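Local coordinates for pumilio homolog 23 (Arabidopsis thaliana, PDB 5WZJ), which binds RNA sequence-specifically through pumilio repeats that recognise a segment of 18S rRNA, and probably regulates translation and mRNA stability, at residues Ser394-Leu399 and Leu451-Ala456; Ala474-Asp479 and Arg487-Leu492. All coordinates share one frame; numbering follows the deposited sequence.

Interaction 1: residues Ser394-Leu399 and Leu451-Ala456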
loop_
_atom_site.group_PDB
_atom_site.type_symbol
_atom_site.label_atom_id
_atom_site.label_comp_id
_atom_site.label_asym_id
_atom_site.label_seq_id
_atom_site.Cartn_x
_atom_site.Cartn_y
_atom_site.Cartn_z
ATOM N N SER A 394 -20.827 -7.342 -29.110
ATOM C CA SER A 394 -19.830 -7.776 -28.134
ATOM C C SER A 394 -20.029 -7.155 -26.749
ATOM O O SER A 394 -19.379 -7.602 -25.795
ATOM C CB SER A 394 -18.415 -7.470 -28.656
ATOM O OG SER A 394 -18.145 -6.077 -28.691
ATOM N N ARG A 395 -20.929 -6.167 -26.606
ATOM C CA ARG A 395 -21.092 -5.471 -25.325
ATOM C C ARG A 395 -21.644 -6.376 -24.225
ATOM O O ARG A 395 -21.389 -6.121 -23.040
ATOM C CB ARG A 395 -21.996 -4.248 -25.496
ATOM C CG ARG A 395 -21.335 -3.119 -26.278
ATOM C CD ARG A 395 -22.333 -2.055 -26.682
ATOM N NE ARG A 395 -22.805 -1.257 -25.555
ATOM C CZ ARG A 395 -22.214 -0.140 -25.136
ATOM N NH1 ARG A 395 -22.728 0.543 -24.119
ATOM N NH2 ARG A 395 -21.098 0.294 -25.734
ATOM N N ILE A 396 -22.392 -7.428 -24.579
ATOM C CA ILE A 396 -22.896 -8.356 -23.568
ATOM C C ILE A 396 -21.749 -9.067 -22.846
ATOM O O ILE A 396 -21.932 -9.597 -21.745
ATOM C CB ILE A 396 -23.877 -9.369 -24.214
ATOM C CG1 ILE A 396 -24.615 -10.190 -23.149
ATOM C CG2 ILE A 396 -23.138 -10.286 -25.164
ATOM C CD1 ILE A 396 -25.604 -9.391 -22.317
ATOM N N SER A 397 -20.551 -9.058 -23.426
ATOM C CA SER A 397 -19.402 -9.751 -22.862
ATOM C C SER A 397 -18.485 -8.828 -22.064
ATOM O O SER A 397 -17.338 -9.196 -21.788
ATOM C CB SER A 397 -18.616 -10.445 -23.977
ATOM O OG SER A 397 -19.382 -11.510 -24.512
ATOM N N ILE A 398 -18.956 -7.641 -21.686
ATOM C CA ILE A 398 -18.061 -6.711 -21.003
ATOM C C ILE A 398 -17.543 -7.317 -19.699
ATOM O O ILE A 398 -16.358 -7.188 -19.372
ATOM C CB ILE A 398 -18.753 -5.349 -20.796
ATOM C CG1 ILE A 398 -17.824 -4.375 -20.069
ATOM C CG2 ILE A 398 -20.032 -5.506 -20.037
ATOM C CD1 ILE A 398 -16.550 -4.074 -20.835
ATOM N N LEU A 399 -18.403 -8.023 -18.950
ATOM C CA LEU A 399 -17.951 -8.594 -17.682
ATOM C C LEU A 399 -16.908 -9.669 -17.885
ATOM O O LEU A 399 -15.804 -9.563 -17.296
ATOM C CB LEU A 399 -19.153 -9.090 -16.862
ATOM C CG LEU A 399 -19.370 -8.408 -15.507
ATOM C CD1 LEU A 399 -18.123 -8.525 -14.612
ATOM C CD2 LEU A 399 -19.761 -6.938 -15.703
ATOM N N LEU A 451 -23.293 -8.813 -16.212
ATOM C CA LEU A 451 -23.010 -9.685 -15.072
ATOM C C LEU A 451 -24.180 -10.621 -14.790
ATOM O O LEU A 451 -23.981 -11.823 -14.572
ATOM C CB LEU A 451 -22.690 -8.863 -13.818
ATOM C CG LEU A 451 -22.424 -9.696 -12.548
ATOM C CD1 LEU A 451 -21.121 -10.489 -12.663
ATOM C CD2 LEU A 451 -22.381 -8.827 -11.293
ATOM N N THR A 452 -25.407 -10.083 -14.744
ATOM C CA THR A 452 -26.544 -10.938 -14.393
ATOM C C THR A 452 -26.955 -11.868 -15.525
ATOM O O THR A 452 -27.722 -12.806 -15.271
ATOM C CB THR A 452 -27.767 -10.122 -13.971
ATOM O OG1 THR A 452 -28.169 -9.261 -15.045
ATOM C CG2 THR A 452 -27.459 -9.292 -12.726
ATOM N N SER A 453 -26.475 -11.628 -16.751
ATOM C CA SER A 453 -26.724 -12.528 -17.879
ATOM C C SER A 453 -25.781 -13.713 -17.925
ATOM O O SER A 453 -26.086 -14.686 -18.616
ATOM C CB SER A 453 -26.586 -11.797 -19.219
ATOM O OG SER A 453 -27.629 -10.856 -19.380
ATOM N N MET A 454 -24.622 -13.633 -17.271
ATOM C CA MET A 454 -23.639 -14.705 -17.374
ATOM C C MET A 454 -24.264 -16.021 -16.927
ATOM O O MET A 454 -25.069 -16.060 -15.993
ATOM C CB MET A 454 -22.396 -14.390 -16.526
ATOM C CG MET A 454 -21.485 -13.312 -17.118
ATOM S SD MET A 454 -20.215 -12.781 -15.940
ATOM C CE MET A 454 -19.465 -14.337 -15.491
ATOM N N LYS A 455 -23.904 -17.101 -17.614
ATOM C CA LYS A 455 -24.522 -18.376 -17.304
ATOM C C LYS A 455 -23.993 -18.896 -15.973
ATOM O O LYS A 455 -22.939 -18.473 -15.481
ATOM C CB LYS A 455 -24.278 -19.385 -18.426
ATOM C CG LYS A 455 -22.814 -19.689 -18.684
ATOM C CD LYS A 455 -22.664 -20.620 -19.886
ATOM C CE LYS A 455 -21.203 -20.860 -20.223
ATOM N NZ LYS A 455 -21.031 -21.782 -21.386
ATOM N N ALA A 456 -24.751 -19.829 -15.391
ATOM C CA ALA A 456 -24.491 -20.287 -14.029
ATOM C C ALA A 456 -23.046 -20.726 -13.844
ATOM O O ALA A 456 -22.407 -20.373 -12.845
ATOM C CB ALA A 456 -25.454 -21.431 -13.669
#

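Interaction 2: residues Ala474-Asp479 and Arg487-Leu492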
loop_
_atom_site.group_PDB
_atom_site.type_symbol
_atom_site.label_atom_id
_atom_site.label_comp_id
_atom_site.label_asym_id
_atom_site.label_seq_id
_atom_site.Cartn_x
_atom_site.Cartn_y
_atom_site.Cartn_z
ATOM N N ALA A 474 -19.452 -6.609 -4.733
ATOM C CA ALA A 474 -19.706 -5.204 -5.024
ATOM C C ALA A 474 -21.047 -5.030 -5.739
ATOM O O ALA A 474 -21.791 -4.082 -5.454
ATOM C CB ALA A 474 -18.560 -4.624 -5.862
ATOM N N PHE A 475 -21.367 -5.930 -6.675
ATOM C CA PHE A 475 -22.686 -5.899 -7.310
ATOM C C PHE A 475 -23.805 -6.096 -6.290
ATOM O O PHE A 475 -24.815 -5.389 -6.322
ATOM C CB PHE A 475 -22.770 -6.968 -8.400
ATOM C CG PHE A 475 -24.179 -7.271 -8.853
ATOM C CD1 PHE A 475 -24.877 -6.372 -9.643
ATOM C CD2 PHE A 475 -24.780 -8.482 -8.531
ATOM C CE1 PHE A 475 -26.170 -6.659 -10.081
ATOM C CE2 PHE A 475 -26.070 -8.782 -8.970
ATOM C CZ PHE A 475 -26.768 -7.856 -9.732
ATOM N N LEU A 476 -23.651 -7.065 -5.387
ATOM C CA LEU A 476 -24.670 -7.296 -4.362
ATOM C C LEU A 476 -24.877 -6.075 -3.471
ATOM O O LEU A 476 -25.992 -5.847 -2.976
ATOM C CB LEU A 476 -24.293 -8.520 -3.524
ATOM C CG LEU A 476 -24.389 -9.845 -4.299
ATOM C CD1 LEU A 476 -24.098 -11.008 -3.379
ATOM C CD2 LEU A 476 -25.781 -10.009 -4.912
ATOM N N ALA A 477 -23.830 -5.272 -3.261
ATOM C CA ALA A 477 -23.946 -4.046 -2.480
ATOM C C ALA A 477 -24.365 -2.841 -3.309
ATOM O O ALA A 477 -24.578 -1.772 -2.739
ATOM C CB ALA A 477 -22.611 -3.737 -1.786
ATOM N N SER A 478 -24.475 -2.973 -4.632
ATOM C CA SER A 478 -24.791 -1.837 -5.488
ATOM C C SER A 478 -26.261 -1.457 -5.333
ATOM O O SER A 478 -27.025 -2.113 -4.624
ATOM C CB SER A 478 -24.488 -2.173 -6.948
ATOM O OG SER A 478 -25.433 -3.112 -7.443
ATOM N N ASP A 479 -26.696 -0.401 -6.026
ATOM C CA ASP A 479 -28.130 -0.151 -6.089
ATOM C C ASP A 479 -28.760 -0.712 -7.371
ATOM O O ASP A 479 -29.749 -0.168 -7.867
ATOM C CB ASP A 479 -28.447 1.339 -5.905
ATOM C CG ASP A 479 -28.050 2.186 -7.092
ATOM O OD1 ASP A 479 -27.204 1.739 -7.883
ATOM O OD2 ASP A 479 -28.582 3.310 -7.228
ATOM N N ARG A 487 -31.638 -12.802 -9.386
ATOM C CA ARG A 487 -31.356 -13.630 -10.549
ATOM C C ARG A 487 -29.944 -14.207 -10.487
ATOM O O ARG A 487 -29.734 -15.384 -10.802
ATOM C CB ARG A 487 -31.549 -12.816 -11.831
ATOM C CG ARG A 487 -31.133 -13.594 -13.093
ATOM C CD ARG A 487 -31.161 -12.725 -14.338
ATOM N NE ARG A 487 -30.835 -13.514 -15.524
ATOM C CZ ARG A 487 -30.555 -12.989 -16.710
ATOM N NH1 ARG A 487 -30.565 -11.668 -16.864
ATOM N NH2 ARG A 487 -30.272 -13.786 -17.735
ATOM N N LEU A 488 -28.960 -13.393 -10.090
ATOM C CA LEU A 488 -27.590 -13.890 -10.003
ATOM C C LEU A 488 -27.447 -14.894 -8.870
ATOM O O LEU A 488 -26.822 -15.947 -9.035
ATOM C CB LEU A 488 -26.603 -12.722 -9.819
ATOM C CG LEU A 488 -25.119 -13.137 -9.745
ATOM C CD1 LEU A 488 -24.232 -12.132 -10.445
ATOM C CD2 LEU A 488 -24.649 -13.324 -8.307
ATOM N N ILE A 489 -27.993 -14.571 -7.698
ATOM C CA ILE A 489 -27.869 -15.464 -6.549
ATOM C C ILE A 489 -28.438 -16.839 -6.875
ATOM O O ILE A 489 -27.846 -17.871 -6.531
ATOM C CB ILE A 489 -28.559 -14.836 -5.323
ATOM C CG1 ILE A 489 -27.783 -13.590 -4.869
ATOM C CG2 ILE A 489 -28.675 -15.861 -4.177
ATOM C CD1 ILE A 489 -28.470 -12.801 -3.752
ATOM N N ILE A 490 -29.584 -16.877 -7.563
ATOM C CA ILE A 490 -30.189 -18.162 -7.920
ATOM C C ILE A 490 -29.249 -18.988 -8.788
ATOM O O ILE A 490 -29.196 -20.219 -8.665
ATOM C CB ILE A 490 -31.560 -17.934 -8.595
ATOM C CG1 ILE A 490 -32.566 -17.493 -7.533
ATOM C CG2 ILE A 490 -32.057 -19.208 -9.309
ATOM C CD1 ILE A 490 -33.880 -16.945 -8.085
ATOM N N LYS A 491 -28.465 -18.341 -9.648
ATOM C CA LYS A 491 -27.573 -19.150 -10.471
ATOM C C LYS A 491 -26.376 -19.691 -9.693
ATOM O O LYS A 491 -25.600 -20.470 -10.257
ATOM C CB LYS A 491 -27.123 -18.349 -11.695
ATOM C CG LYS A 491 -28.238 -18.328 -12.764
ATOM C CD LYS A 491 -27.812 -17.664 -14.048
ATOM C CE LYS A 491 -27.888 -16.148 -13.940
ATOM N NZ LYS A 491 -27.790 -15.544 -15.311
ATOM N N LEU A 492 -26.214 -19.328 -8.423
ATOM C CA LEU A 492 -25.209 -19.968 -7.581
ATOM C C LEU A 492 -25.742 -21.195 -6.850
ATOM O O LEU A 492 -24.958 -21.878 -6.175
ATOM C CB LEU A 492 -24.650 -18.977 -6.559
ATOM C CG LEU A 492 -23.843 -17.802 -7.118
ATOM C CD1 LEU A 492 -23.420 -16.870 -5.997
ATOM C CD2 LEU A 492 -22.612 -18.299 -7.867
#

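Interaction 1: residues Ser394-Leu399 and Leu451-Ala456
Leu399, in the first turn of helix 398-403, and Leu451, near the end of helix 445-453, bring their backbones to 5.8 Å between CA atoms, while Ile396 and Ser453 stand wider apart. Leu399 points toward its partner and lays its branch point across the base of Leu451, with CG 3.8 Å from Leu451 CB, where a first torsion of -118° places it; the two side chains cross at a slant, and their CD1 methyls also meet. Leu399 CB also lies 3.9 Å from the SD of Met454, whose chain bends at chi3 (54°). At the exposed margin, Ile396 rests its CD1 methyl on Ser453, 3.9 Å from OG, a hydroxyl already bonded to the carbonyl of Thr449. Replacing Leu399 by alanine removes CG and both methyls and would probably open a gap over CB and CD1 of Leu451. Ser450, one residue before Leu451, adds polar anchoring: its OG is hydrogen-bonded with Ile396 O and Leu399 N. The contact thus joins the turn entering helix 398-403 to the start of Pumilio repeat 7 and the residues just before it by apolar packing, with Ser450 OG and Thr449 O supplying hydrogen bonds alongside.

Interaction 2: residues Ala474-Asp479 and Arg487-Leu492
The ring of Phe475 meets Leu488 at its CD2-CE2 side, obliquely, and is the one aromatic group in the contact. Its CE2 lies 4.1 Å from Leu488 CB, and the CD1 methyl of the same leucine approaches both CE2 and CD2, so two separate carbons of Leu488 bear on one side of the ring. The two side chains slide past each other in opposite directions. With CG anti to the backbone N, chi1 164° sets the ring against Leu488, and elsewhere around it Leu451, Thr452 and Ala480 make contact.

One residue further along each helix, Leu476 and Ile489 form a second, purely aliphatic pair. Leu476 CD2 meets the CG1-CD1 arm of Ile489, sitting 4.0 Å from Ile489 CD1 and about as far from CG1, the side chains crossing at an angle. Cys512 of helix 503-514 touches both, which ties this pair to Pumilio repeat 8.

The hydrogen bonds around Ser478 gather at the turn after helix 468-477. Ser478 OG donates a 2.6 Å hydrogen bond to Phe475 O, arriving in the carbonyl plane on a lone pair at a C=O...OG angle of 135°. The same oxygen also accepts from Ser478 N, so two donors of one residue grip it. The hydroxyl is in turn hydrogen-bonded with Ala480 N, forming an ST turn, and Lys485 NZ bonds to the carbonyls of Leu476 and Ser478. These bonds probably help fix the backbone from which Phe475 projects. The chemistry implies a division of labour: helices 468-477 and 482-490 of repeat 7 are held against each other by four buried apolar side chains, while the turn between them is bonded by Ser478 and by Lys485, reaching back from helix 482-490.

Interactions 1 and 2 lie about 13 Å apart between centres and follow one another along the chain. The first has a buried leucine-methionine centre but extends to an exposed isoleucine; all four touching residues of the second are buried. Different helices meet in each, yet Leu451 connects them, touching Phe475 and Leu488 as well. Lys491 adds a polar tie: its NZ is 2.7 Å from Thr452 O and also reaches Met454 O, bonding to both carbonyls. Interaction 1 spans 51 intervening residues to bind a distant helix to the start of repeat 7, whereas interaction 2 joins neighbouring helices inside that repeat, nearer the bound RNA.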